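Local coordinates for protein archaemetzincin (Archaeoglobus fulgidus, PDB 3ZVS) that is probably a zinc-dependent metalloprotease of the M54 family whose natural substrate is unknown, at residues V17-L22 with V30-A35; V64-T69 with K113-E118; S39-N44 with L56-P61; G83-E86 with R91-L94. All blocks are in the same frame, centred on the assembly; numbering follows the deposited sequence.

Contact 1: V17-L22 with V30-A35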
loop_
_atom_site.group_PDB
_atom_site.type_symbol
_atom_site.label_atom_id
_atom_site.label_comp_id
_atom_site.label_asym_id
_atom_site.label_seq_id
_atom_site.Cartn_x
_atom_site.Cartn_y
_atom_site.Cartn_z
ATOM N N VAL A 17 -6.195 9.035 -7.018
ATOM C CA VAL A 17 -4.823 9.488 -6.764
ATOM C C VAL A 17 -3.826 8.457 -7.221
ATOM O O VAL A 17 -2.829 8.777 -7.912
ATOM C CB VAL A 17 -4.591 9.766 -5.258
ATOM C CG1 VAL A 17 -3.090 9.891 -4.922
ATOM C CG2 VAL A 17 -5.387 10.996 -4.816
ATOM N N LEU A 18 -4.053 7.204 -6.843
ATOM C CA LEU A 18 -3.129 6.167 -7.220
ATOM C C LEU A 18 -3.175 5.881 -8.699
ATOM O O LEU A 18 -2.130 5.686 -9.329
ATOM C CB LEU A 18 -3.421 4.892 -6.396
ATOM C CG LEU A 18 -3.118 5.108 -4.926
ATOM C CD1 LEU A 18 -3.467 3.819 -4.153
ATOM C CD2 LEU A 18 -1.674 5.476 -4.676
ATOM N N ALA A 19 -4.377 5.860 -9.299
ATOM C CA ALA A 19 -4.487 5.642 -10.743
ATOM C C ALA A 19 -3.714 6.722 -11.540
ATOM O O ALA A 19 -3.153 6.423 -12.599
ATOM C CB ALA A 19 -5.975 5.548 -11.198
ATOM N N ASN A 20 -3.669 7.933 -10.997
ATOM C CA ASN A 20 -3.034 9.073 -11.646
ATOM C C ASN A 20 -1.527 9.166 -11.401
ATOM O O ASN A 20 -0.815 9.779 -12.193
ATOM C CB ASN A 20 -3.662 10.375 -11.151
ATOM C CG ASN A 20 -5.085 10.557 -11.612
ATOM O OD1 ASN A 20 -5.514 9.954 -12.588
ATOM N ND2 ASN A 20 -5.831 11.397 -10.898
ATOM N N SER A 21 -1.032 8.575 -10.321
ATOM C CA SER A 21 0.375 8.710 -9.920
ATOM C C SER A 21 1.226 7.493 -10.251
ATOM O O SER A 21 2.396 7.625 -10.652
ATOM C CB SER A 21 0.476 8.968 -8.424
ATOM O OG SER A 21 -0.293 10.079 -8.045
ATOM N N LEU A 22 0.674 6.298 -10.074
ATOM C CA LEU A 22 1.457 5.081 -10.231
ATOM C C LEU A 22 1.971 4.736 -11.636
ATOM O O LEU A 22 3.053 4.141 -11.762
ATOM C CB LEU A 22 0.712 3.888 -9.648
ATOM C CG LEU A 22 0.377 3.863 -8.151
ATOM C CD1 LEU A 22 -0.404 2.599 -7.822
ATOM C CD2 LEU A 22 1.612 3.960 -7.256
ATOM N N VAL A 30 -2.005 0.750 -15.395
ATOM C CA VAL A 30 -2.761 0.621 -14.148
ATOM C C VAL A 30 -4.246 0.434 -14.444
ATOM O O VAL A 30 -4.823 1.101 -15.301
ATOM C CB VAL A 30 -2.524 1.860 -13.286
ATOM C CG1 VAL A 30 -3.303 1.776 -12.018
ATOM C CG2 VAL A 30 -1.001 2.003 -12.981
ATOM N N PHE A 31 -4.846 -0.489 -13.705
ATOM C CA PHE A 31 -6.234 -0.871 -13.865
ATOM C C PHE A 31 -6.882 -0.617 -12.529
ATOM O O PHE A 31 -6.306 -0.926 -11.496
ATOM C CB PHE A 31 -6.361 -2.348 -14.219
ATOM C CG PHE A 31 -5.720 -2.713 -15.527
ATOM C CD1 PHE A 31 -4.375 -3.027 -15.588
ATOM C CD2 PHE A 31 -6.460 -2.712 -16.688
ATOM C CE1 PHE A 31 -3.786 -3.349 -16.793
ATOM C CE2 PHE A 31 -5.876 -3.027 -17.899
ATOM C CZ PHE A 31 -4.537 -3.345 -17.948
ATOM N N VAL A 32 -8.089 -0.074 -12.532
ATOM C CA VAL A 32 -8.852 0.073 -11.303
ATOM C C VAL A 32 -10.009 -0.922 -11.364
ATOM O O VAL A 32 -10.890 -0.840 -12.227
ATOM C CB VAL A 32 -9.373 1.503 -11.126
ATOM C CG1 VAL A 32 -10.268 1.597 -9.888
ATOM C CG2 VAL A 32 -8.223 2.507 -11.034
ATOM N N LEU A 33 -9.963 -1.885 -10.455
ATOM C CA LEU A 33 -10.971 -2.936 -10.337
ATOM C C LEU A 33 -12.236 -2.427 -9.635
ATOM O O LEU A 33 -12.237 -1.385 -8.988
ATOM C CB LEU A 33 -10.408 -4.127 -9.599
ATOM C CG LEU A 33 -9.175 -4.748 -10.249
ATOM C CD1 LEU A 33 -8.573 -5.823 -9.389
ATOM C CD2 LEU A 33 -9.509 -5.304 -11.635
ATOM N N PRO A 34 -13.343 -3.135 -9.832
ATOM C CA PRO A 34 -14.575 -2.732 -9.168
ATOM C C PRO A 34 -14.422 -2.685 -7.647
ATOM O O PRO A 34 -13.868 -3.593 -7.075
ATOM C CB PRO A 34 -15.530 -3.858 -9.544
ATOM C CG PRO A 34 -14.994 -4.381 -10.879
ATOM C CD PRO A 34 -13.518 -4.323 -10.688
ATOM N N ALA A 35 -14.912 -1.617 -7.041
ATOM C CA ALA A 35 -14.867 -1.482 -5.597
ATOM C C ALA A 35 -15.688 -2.542 -4.888
ATOM O O ALA A 35 -16.727 -2.978 -5.389
ATOM C CB ALA A 35 -15.344 -0.143 -5.190
#

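Contact 2: V64-T69 with K113-E118. With ZN (zinc ion), chain D.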
loop_
_atom_site.group_PDB
_atom_site.type_symbol
_atom_site.label_atom_id
_atom_site.label_comp_id
_atom_site.label_asym_id
_atom_site.label_seq_id
_atom_site.Cartn_x
_atom_site.Cartn_y
_atom_site.Cartn_z
ATOM N N VAL A 64 0.743 -7.096 -10.752
ATOM C CA VAL A 64 0.708 -6.747 -9.339
ATOM C C VAL A 64 -0.724 -6.350 -8.969
ATOM O O VAL A 64 -1.346 -5.582 -9.691
ATOM C CB VAL A 64 1.589 -5.503 -9.062
ATOM C CG1 VAL A 64 1.452 -5.014 -7.612
ATOM C CG2 VAL A 64 3.058 -5.786 -9.384
ATOM N N THR A 65 -1.240 -6.874 -7.860
ATOM C CA THR A 65 -2.542 -6.462 -7.359
ATOM C C THR A 65 -2.378 -5.846 -5.984
ATOM O O THR A 65 -1.860 -6.479 -5.071
ATOM C CB THR A 65 -3.534 -7.646 -7.315
ATOM O OG1 THR A 65 -3.752 -8.109 -8.648
ATOM C CG2 THR A 65 -4.861 -7.216 -6.687
ATOM N N LEU A 66 -2.796 -4.588 -5.878
ATOM C CA LEU A 66 -2.725 -3.819 -4.638
ATOM C C LEU A 66 -4.124 -3.509 -4.139
ATOM O O LEU A 66 -4.859 -2.744 -4.753
ATOM C CB LEU A 66 -1.987 -2.497 -4.839
ATOM C CG LEU A 66 -1.918 -1.594 -3.597
ATOM C CD1 LEU A 66 -1.017 -2.153 -2.508
ATOM C CD2 LEU A 66 -1.463 -0.178 -3.979
ATOM N N GLY A 67 -4.488 -4.117 -3.012
ATOM C CA GLY A 67 -5.717 -3.767 -2.323
ATOM C C GLY A 67 -5.493 -2.501 -1.532
ATOM O O GLY A 67 -4.405 -2.306 -0.974
ATOM N N VAL A 68 -6.478 -1.616 -1.506
ATOM C CA VAL A 68 -6.350 -0.343 -0.799
ATOM C C VAL A 68 -7.608 -0.119 0.015
ATOM O O VAL A 68 -8.710 -0.187 -0.525
ATOM C CB VAL A 68 -6.158 0.853 -1.759
ATOM C CG1 VAL A 68 -5.875 2.102 -0.969
ATOM C CG2 VAL A 68 -5.016 0.608 -2.783
ATOM N N THR A 69 -7.446 0.082 1.323
ATOM C CA THR A 69 -8.544 0.221 2.237
ATOM C C THR A 69 -8.398 1.438 3.119
ATOM O O THR A 69 -7.273 1.852 3.478
ATOM C CB THR A 69 -8.710 -1.060 3.107
ATOM O OG1 THR A 69 -9.899 -0.943 3.887
ATOM C CG2 THR A 69 -7.526 -1.300 4.079
ATOM N N LYS A 113 3.315 7.581 -1.316
ATOM C CA LYS A 113 4.526 6.974 -0.738
ATOM C C LYS A 113 4.272 5.546 -0.283
ATOM O O LYS A 113 5.040 4.643 -0.579
ATOM C CB LYS A 113 5.042 7.780 0.462
ATOM C CG LYS A 113 5.724 9.082 0.134
ATOM C CD LYS A 113 6.142 9.789 1.400
ATOM C CE LYS A 113 6.886 11.084 1.061
ATOM N NZ LYS A 113 7.126 11.815 2.314
ATOM N N GLU A 114 3.191 5.359 0.457
ATOM C CA GLU A 114 2.959 4.068 1.062
ATOM C C GLU A 114 2.484 3.030 0.045
ATOM O O GLU A 114 2.809 1.839 0.157
ATOM C CB GLU A 114 2.012 4.224 2.254
ATOM C CG GLU A 114 2.637 5.081 3.368
ATOM C CD GLU A 114 3.881 4.470 3.912
ATOM O OE1 GLU A 114 3.735 3.614 4.794
ATOM O OE2 GLU A 114 5.001 4.769 3.454
ATOM N N ALA A 115 1.741 3.457 -0.977
ATOM C CA ALA A 115 1.423 2.547 -2.083
ATOM C C ALA A 115 2.678 2.105 -2.843
ATOM O O ALA A 115 2.847 0.934 -3.139
ATOM C CB ALA A 115 0.432 3.211 -3.066
ATOM N N VAL A 116 3.548 3.055 -3.163
ATOM C CA VAL A 116 4.791 2.766 -3.843
ATOM C C VAL A 116 5.627 1.792 -3.026
ATOM O O VAL A 116 6.193 0.838 -3.568
ATOM C CB VAL A 116 5.532 4.064 -4.121
ATOM C CG1 VAL A 116 6.964 3.798 -4.617
ATOM C CG2 VAL A 116 4.796 4.876 -5.202
ATOM N N HIS A 117 5.686 2.015 -1.716
ATOM C CA HIS A 117 6.413 1.123 -0.795
ATOM C C HIS A 117 5.910 -0.326 -0.909
ATOM O O HIS A 117 6.660 -1.278 -1.037
ATOM C CB HIS A 117 6.238 1.655 0.624
ATOM C CG HIS A 117 6.945 0.852 1.660
ATOM N ND1 HIS A 117 8.214 1.170 2.109
ATOM C CD2 HIS A 117 6.588 -0.280 2.327
ATOM C CE1 HIS A 117 8.588 0.290 3.030
ATOM N NE2 HIS A 117 7.614 -0.595 3.183
ATOM N N GLU A 118 4.592 -0.494 -0.828
ATOM C CA GLU A 118 4.024 -1.833 -0.899
ATOM C C GLU A 118 4.314 -2.499 -2.244
ATOM O O GLU A 118 4.653 -3.666 -2.321
ATOM C CB GLU A 118 2.505 -1.781 -0.649
ATOM C CG GLU A 118 2.131 -1.412 0.776
ATOM C CD GLU A 118 2.836 -2.235 1.817
ATOM O OE1 GLU A 118 2.955 -3.477 1.641
ATOM O OE2 GLU A 118 3.299 -1.668 2.819
HETATM ZN ZN ZN D . 7.700 -2.439 4.132
#

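Contact 3: S39-N44 with L56-P61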
loop_
_atom_site.group_PDB
_atom_site.type_symbol
_atom_site.label_atom_id
_atom_site.label_comp_id
_atom_site.label_asym_id
_atom_site.label_seq_id
_atom_site.Cartn_x
_atom_site.Cartn_y
_atom_site.Cartn_z
ATOM N N SER A 39 -13.613 -7.615 3.294
ATOM C CA SER A 39 -14.341 -8.777 3.822
ATOM C C SER A 39 -14.432 -8.770 5.340
ATOM O O SER A 39 -13.426 -8.688 6.031
ATOM C CB SER A 39 -13.674 -10.069 3.353
ATOM O OG SER A 39 -14.428 -11.195 3.830
ATOM N N LEU A 40 -15.664 -8.931 5.859
ATOM C CA LEU A 40 -15.861 -9.188 7.282
ATOM C C LEU A 40 -15.192 -10.469 7.781
ATOM O O LEU A 40 -14.918 -10.581 8.965
ATOM C CB LEU A 40 -17.354 -9.191 7.629
ATOM C CG LEU A 40 -18.003 -7.819 7.578
ATOM C CD1 LEU A 40 -19.525 -7.992 7.640
ATOM C CD2 LEU A 40 -17.527 -6.888 8.670
ATOM N N LYS A 41 -14.871 -11.409 6.891
ATOM C CA LYS A 41 -14.082 -12.577 7.271
ATOM C C LYS A 41 -12.777 -12.154 7.925
ATOM O O LYS A 41 -12.217 -12.869 8.720
ATOM C CB LYS A 41 -13.723 -13.434 6.051
ATOM C CG LYS A 41 -14.917 -14.050 5.328
ATOM C CD LYS A 41 -15.608 -15.094 6.190
ATOM C CE LYS A 41 -16.824 -15.708 5.475
ATOM N NZ LYS A 41 -16.436 -16.464 4.251
ATOM N N CYS A 42 -12.285 -10.983 7.515
ATOM C CA CYS A 42 -10.974 -10.514 7.928
ATOM C C CYS A 42 -11.049 -9.486 9.050
ATOM O O CYS A 42 -10.051 -8.860 9.363
ATOM C CB CYS A 42 -10.229 -9.903 6.730
ATOM S SG CYS A 42 -9.741 -11.071 5.444
ATOM N N TYR A 43 -12.225 -9.307 9.656
ATOM C CA TYR A 43 -12.428 -8.349 10.720
ATOM C C TYR A 43 -12.198 -9.003 12.047
ATOM O O TYR A 43 -12.762 -10.082 12.325
ATOM C CB TYR A 43 -13.862 -7.765 10.658
ATOM C CG TYR A 43 -14.265 -6.829 11.788
ATOM C CD1 TYR A 43 -13.699 -5.544 11.939
ATOM C CD2 TYR A 43 -15.227 -7.219 12.707
ATOM C CE1 TYR A 43 -14.099 -4.710 12.995
ATOM C CE2 TYR A 43 -15.623 -6.391 13.760
ATOM C CZ TYR A 43 -15.054 -5.137 13.893
ATOM O OH TYR A 43 -15.475 -4.354 14.960
ATOM N N ASN A 44 -11.361 -8.389 12.862
ATOM C CA ASN A 44 -11.137 -8.819 14.237
ATOM C C ASN A 44 -11.951 -7.916 15.117
ATOM O O ASN A 44 -11.640 -6.746 15.331
ATOM C CB ASN A 44 -9.653 -8.766 14.609
ATOM C CG ASN A 44 -9.383 -9.199 16.023
ATOM O OD1 ASN A 44 -10.131 -8.885 16.943
ATOM N ND2 ASN A 44 -8.280 -9.909 16.210
ATOM N N LEU A 56 -4.905 -10.092 2.069
ATOM C CA LEU A 56 -4.045 -10.542 0.966
ATOM C C LEU A 56 -4.522 -11.840 0.327
ATOM O O LEU A 56 -4.529 -11.997 -0.877
ATOM C CB LEU A 56 -2.609 -10.793 1.430
ATOM C CG LEU A 56 -1.685 -9.637 1.653
ATOM C CD1 LEU A 56 -0.295 -10.137 2.003
ATOM C CD2 LEU A 56 -1.623 -8.784 0.399
ATOM N N ARG A 57 -4.897 -12.805 1.175
ATOM C CA ARG A 57 -5.303 -14.121 0.692
ATOM C C ARG A 57 -6.486 -14.042 -0.234
ATOM O O ARG A 57 -6.669 -14.887 -1.101
ATOM C CB ARG A 57 -5.683 -15.027 1.877
ATOM C CG ARG A 57 -4.574 -15.927 2.350
ATOM C CD ARG A 57 -5.124 -17.093 3.212
ATOM N NE ARG A 57 -6.034 -16.626 4.251
ATOM C CZ ARG A 57 -5.627 -16.139 5.422
ATOM N NH1 ARG A 57 -4.343 -16.020 5.690
ATOM N NH2 ARG A 57 -6.533 -15.730 6.274
ATOM N N MET A 58 -7.338 -13.033 -0.052
ATOM C CA MET A 58 -8.584 -12.927 -0.792
ATOM C C MET A 58 -8.416 -12.150 -2.125
ATOM O O MET A 58 -9.292 -12.159 -3.004
ATOM C CB MET A 58 -9.645 -12.332 0.156
ATOM C CG MET A 58 -9.990 -13.277 1.360
ATOM S SD MET A 58 -11.152 -12.706 2.694
ATOM C CE MET A 58 -12.700 -12.803 1.833
ATOM N N LEU A 59 -7.261 -11.512 -2.308
ATOM C CA LEU A 59 -6.986 -10.817 -3.545
ATOM C C LEU A 59 -6.624 -11.827 -4.627
ATOM O O LEU A 59 -6.087 -12.892 -4.319
ATOM C CB LEU A 59 -5.824 -9.835 -3.325
ATOM C CG LEU A 59 -6.168 -8.623 -2.460
ATOM C CD1 LEU A 59 -4.909 -7.819 -2.147
ATOM C CD2 LEU A 59 -7.223 -7.733 -3.122
ATOM N N PRO A 60 -6.888 -11.491 -5.893
ATOM C CA PRO A 60 -6.448 -12.404 -6.946
ATOM C C PRO A 60 -4.934 -12.380 -7.044
ATOM O O PRO A 60 -4.353 -11.297 -6.913
ATOM C CB PRO A 60 -7.079 -11.812 -8.211
ATOM C CG PRO A 60 -7.273 -10.378 -7.921
ATOM C CD PRO A 60 -7.536 -10.284 -6.442
ATOM N N PRO A 61 -4.301 -13.540 -7.251
ATOM C CA PRO A 61 -2.838 -13.599 -7.373
ATOM C C PRO A 61 -2.347 -13.197 -8.772
ATOM O O PRO A 61 -1.708 -13.976 -9.482
ATOM C CB PRO A 61 -2.529 -15.072 -7.069
ATOM C CG PRO A 61 -3.743 -15.799 -7.512
ATOM C CD PRO A 61 -4.911 -14.884 -7.278
#

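Contact 4: G83-E86 with R91-L94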
loop_
_atom_site.group_PDB
_atom_site.type_symbol
_atom_site.label_atom_id
_atom_site.label_comp_id
_atom_site.label_asym_id
_atom_site.label_seq_id
_atom_site.Cartn_x
_atom_site.Cartn_y
_atom_site.Cartn_z
ATOM N N GLY A 83 0.607 -1.733 5.779
ATOM C CA GLY A 83 0.379 -2.612 4.666
ATOM C C GLY A 83 1.044 -3.959 4.913
ATOM O O GLY A 83 1.715 -4.174 5.934
ATOM N N GLU A 84 0.857 -4.848 3.956
ATOM C CA GLU A 84 1.499 -6.149 3.920
ATOM C C GLU A 84 1.623 -6.555 2.459
ATOM O O GLU A 84 0.731 -6.274 1.635
ATOM C CB GLU A 84 0.744 -7.228 4.720
ATOM C CG GLU A 84 1.601 -8.532 4.861
ATOM C CD GLU A 84 0.994 -9.639 5.694
ATOM O OE1 GLU A 84 -0.079 -9.437 6.242
ATOM O OE2 GLU A 84 1.619 -10.720 5.794
ATOM N N ALA A 85 2.745 -7.174 2.103
ATOM C CA ALA A 85 3.013 -7.559 0.746
ATOM C C ALA A 85 3.626 -8.942 0.661
ATOM O O ALA A 85 4.315 -9.395 1.589
ATOM C CB ALA A 85 3.966 -6.521 0.088
ATOM N N GLU A 86 3.402 -9.599 -0.466
ATOM C CA GLU A 86 4.148 -10.813 -0.811
ATOM C C GLU A 86 5.478 -10.405 -1.455
ATOM O O GLU A 86 5.486 -9.891 -2.572
ATOM C CB GLU A 86 3.349 -11.651 -1.802
ATOM C CG GLU A 86 1.990 -12.061 -1.267
ATOM C CD GLU A 86 1.153 -12.809 -2.284
ATOM O OE1 GLU A 86 1.312 -12.599 -3.489
ATOM O OE2 GLU A 86 0.342 -13.657 -1.863
ATOM N N ARG A 91 0.782 -9.930 -4.710
ATOM C CA ARG A 91 -0.256 -9.167 -4.008
ATOM C C ARG A 91 0.282 -8.326 -2.855
ATOM O O ARG A 91 1.240 -8.710 -2.177
ATOM C CB ARG A 91 -1.295 -10.137 -3.412
ATOM C CG ARG A 91 -2.052 -10.914 -4.453
ATOM C CD ARG A 91 -2.904 -11.979 -3.804
ATOM N NE ARG A 91 -2.113 -13.109 -3.358
ATOM C CZ ARG A 91 -2.619 -14.308 -3.090
ATOM N NH1 ARG A 91 -3.911 -14.515 -3.243
ATOM N NH2 ARG A 91 -1.830 -15.294 -2.669
ATOM N N ALA A 92 -0.349 -7.175 -2.617
ATOM C CA ALA A 92 -0.118 -6.384 -1.418
ATOM C C ALA A 92 -1.393 -5.700 -1.017
ATOM O O ALA A 92 -2.347 -5.627 -1.824
ATOM C CB ALA A 92 0.980 -5.344 -1.645
ATOM N N VAL A 93 -1.418 -5.204 0.207
ATOM C CA VAL A 93 -2.485 -4.387 0.718
ATOM C C VAL A 93 -1.883 -3.156 1.385
ATOM O O VAL A 93 -0.841 -3.206 2.029
ATOM C CB VAL A 93 -3.410 -5.179 1.671
ATOM C CG1 VAL A 93 -2.663 -5.659 2.862
ATOM C CG2 VAL A 93 -4.601 -4.324 2.111
ATOM N N LEU A 94 -2.540 -2.033 1.162
ATOM C CA LEU A 94 -2.245 -0.755 1.793
ATOM C C LEU A 94 -3.485 -0.284 2.566
ATOM O O LEU A 94 -4.590 -0.308 2.022
ATOM C CB LEU A 94 -1.945 0.281 0.712
ATOM C CG LEU A 94 -1.901 1.734 1.178
ATOM C CD1 LEU A 94 -0.749 2.039 2.129
ATOM C CD2 LEU A 94 -1.831 2.669 -0.042
#

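Contact 1: V17-L22 with V30-A35
Leu18 O takes two backbone N-H groups, Leu22 N at 3.0 Å and Ser21 N at 3.2 Å, a double acceptance within the turn of helix from which Ala19 and Leu22 reach Val30 and Val32. The contact belongs to a beta-alpha-beta unit: helix 12-26 carries the chain back from strand 2-7 to strand 29-32 and packs over the outer part of the sheet, running nearly antiparallel to strand 29-32. The segments of helix and strand make an angle of 171°, with their axes 8.7 Å apart. No hydrogen bond crosses between them, because the strand presents alternate valines to the helix while its backbone pairs with strand 2-7, Phe31 bonding to Ile3 and Ile5. Val30 is branched at CB and thus well suited to an extended strand; its CG2, anti to the carbonyl carbon, approaches Leu22 CB at 4.2 Å. CG1, its other branch, lies alongside the helix backbone, 4.2 Å from Ala19 CA. That approach works because alanine offers no bulk beyond CB, letting a branched strand residue come up to the helix itself. Leu22 touches the strand through the root of its side chain, while its longer end continues into the interior toward helix 104-122, where it meets Ile119. The layer is thus buried at Leu22 and becomes more open toward Val32, an exposed residue. There Val32 makes the nearest side-chain approach of the contact, with its CG2 methyl 3.8 Å from Ala19 CB.

Contact 2: V64-T69 with K113-E118
Leu66 sends its two methyl groups to two successive turns of the helix, CD2 to Ala115 CB and CD1 to Glu118 CB, each at 4.0 Å. The helix is the active-site helix of a metzincin, 104-122, which carries the zinc-binding HExxH sequence and packs here against strand 65-69 in the middle of the sheet. Leu66 reaches it by extending straight off the strand: CG is anti to the backbone N (chi1 177°), and the fork at CG then spreads over the three-residue step between Ala115 and Glu118. Leucine suits the place because its branch lies far enough from the backbone to reach both helix positions, whereas the small Ala115 lets helix and sheet come together. Glu118 is used at its root alone. Its side chain crosses that of Leu66 at about a right angle and bends at chi2 (-51°), which turns the carboxylate away from the strand toward the metal side. The apolar part of this residue, the inferred proton acceptor, therefore rests on the core while its acid group lies near His121 and a bound malonate. His117, next to it in the sequence, faces elsewhere: its ring points to the metal side, with ND1 hydrogen-bonded to Val133 O. This bond probably fixes the rotation of the imidazole, leaving the other ring nitrogen, NE2, to meet the metal that His121 and His127 also bind. His117 NE2 lies 2.1 Å from the catalytic zinc ion.

Contact 3: S39-N44 with L56-P61
Met58 leans its thioether across the turn formed by Ser39 and Cys42, with SD 3.5 Å from Cys42 SG. Both sulfur residues have two deposited conformers, so this arrangement describes one of them. The tight side lies at Ser39: Met58 CE is modelled 3.1 Å from OG and 3.3 Å from CB, closer than a methyl group normally comes, and such exact values are doubtful. Methionine suits a place of this kind, since its flexible chain, bent at chi3 (74°), can fold its end onto an uneven surface. Ser39 OG also accepts from Lys41 N at 3.1 Å, an ST turn leading into the short 3-10 turn at 40-41. Replacing Ser39 by an alanine would probably leave Lys41 N without this acceptor and the ST turn less well fixed. The other side is looser: Lys41 offers only CB, 4.3 Å from Met58 SD, and its chain then leads away, as befits a charged residue at the surface. Cys42 is disulfide-bonded to Cys54 of helix 52-58 and pairs through its backbone with Asn51, tying the turn before strand 43-44 to the helix, while Leu56 on that helix packs on Val93 of strand 91-95.

Contact 4: G83-E86 with R91-L94
Glu86 runs along the backbone of Arg91 and then takes hold of its side chain, at the turn end of the beta hairpin made by strands 83-85 and 91-95. CB and CG each lie 3.6 Å from Arg91 O, the carbonyl that accepts Glu86 N. Beyond CG the chain stays extended, bringing CD to the edge of the guanidinium. OE1 receives Arg91 N at 3.0 Å from above the carboxylate plane; it also accepts from Ala90 N. OE2 takes both NH2, at 2.8 Å through its syn lone pair, and NE, at 2.9 Å from above the plane. The two flat groups stand 70° apart, and the salt bridge converges on one oxygen. An alanine in place of Glu86 would probably leave the Arg91 guanidinium without its counter-charge and the turn without its shared acceptor.

Farther along, Glu84 and Val93 form a hydrogen-bonded pair, while Ala85 CB meets Ala92 CB at 3.6 Å. Alanine suits the former position, which abuts Glu118 and His121. Gly83 suits its own, since a CB there would strike Val93 O. The end of Glu84 leads away to helix 52-58, where OE1 is hydrogen-bonded to Ser52 OG and Thr53 OG1. Four N-H groups, one from Ala90 and three from Arg91, thus converge on the two oxygens of Glu86, an environment likely to favour the ionised acid.

How the contacts relate
Three of the contacts share the five-stranded mixed sheet. Contact 1 lies at its outer strand 29-32, contact 2 at the central strand 65-69, and contact 4 at the antiparallel strand 83-85 on the opposite edge. Contacts 2 and 4 have centres about 6 Å apart and are joined by backbone bonding between strands 65-69 and 91-95; contact 1 is about 10 Å from contact 2, centre to centre, with Leu18 packing on Ala115. Contact 3, its centre about 11 Å from that of contact 4, is linked to it where Leu59 O meets Arg91 NH1. Along the chain contacts 1 and 3 close first, and the hairpin of contact 4 then falls between the two segments of contact 2. Sheet and helix 104-122 thereby bring the edge strand beside the catalytic zinc site.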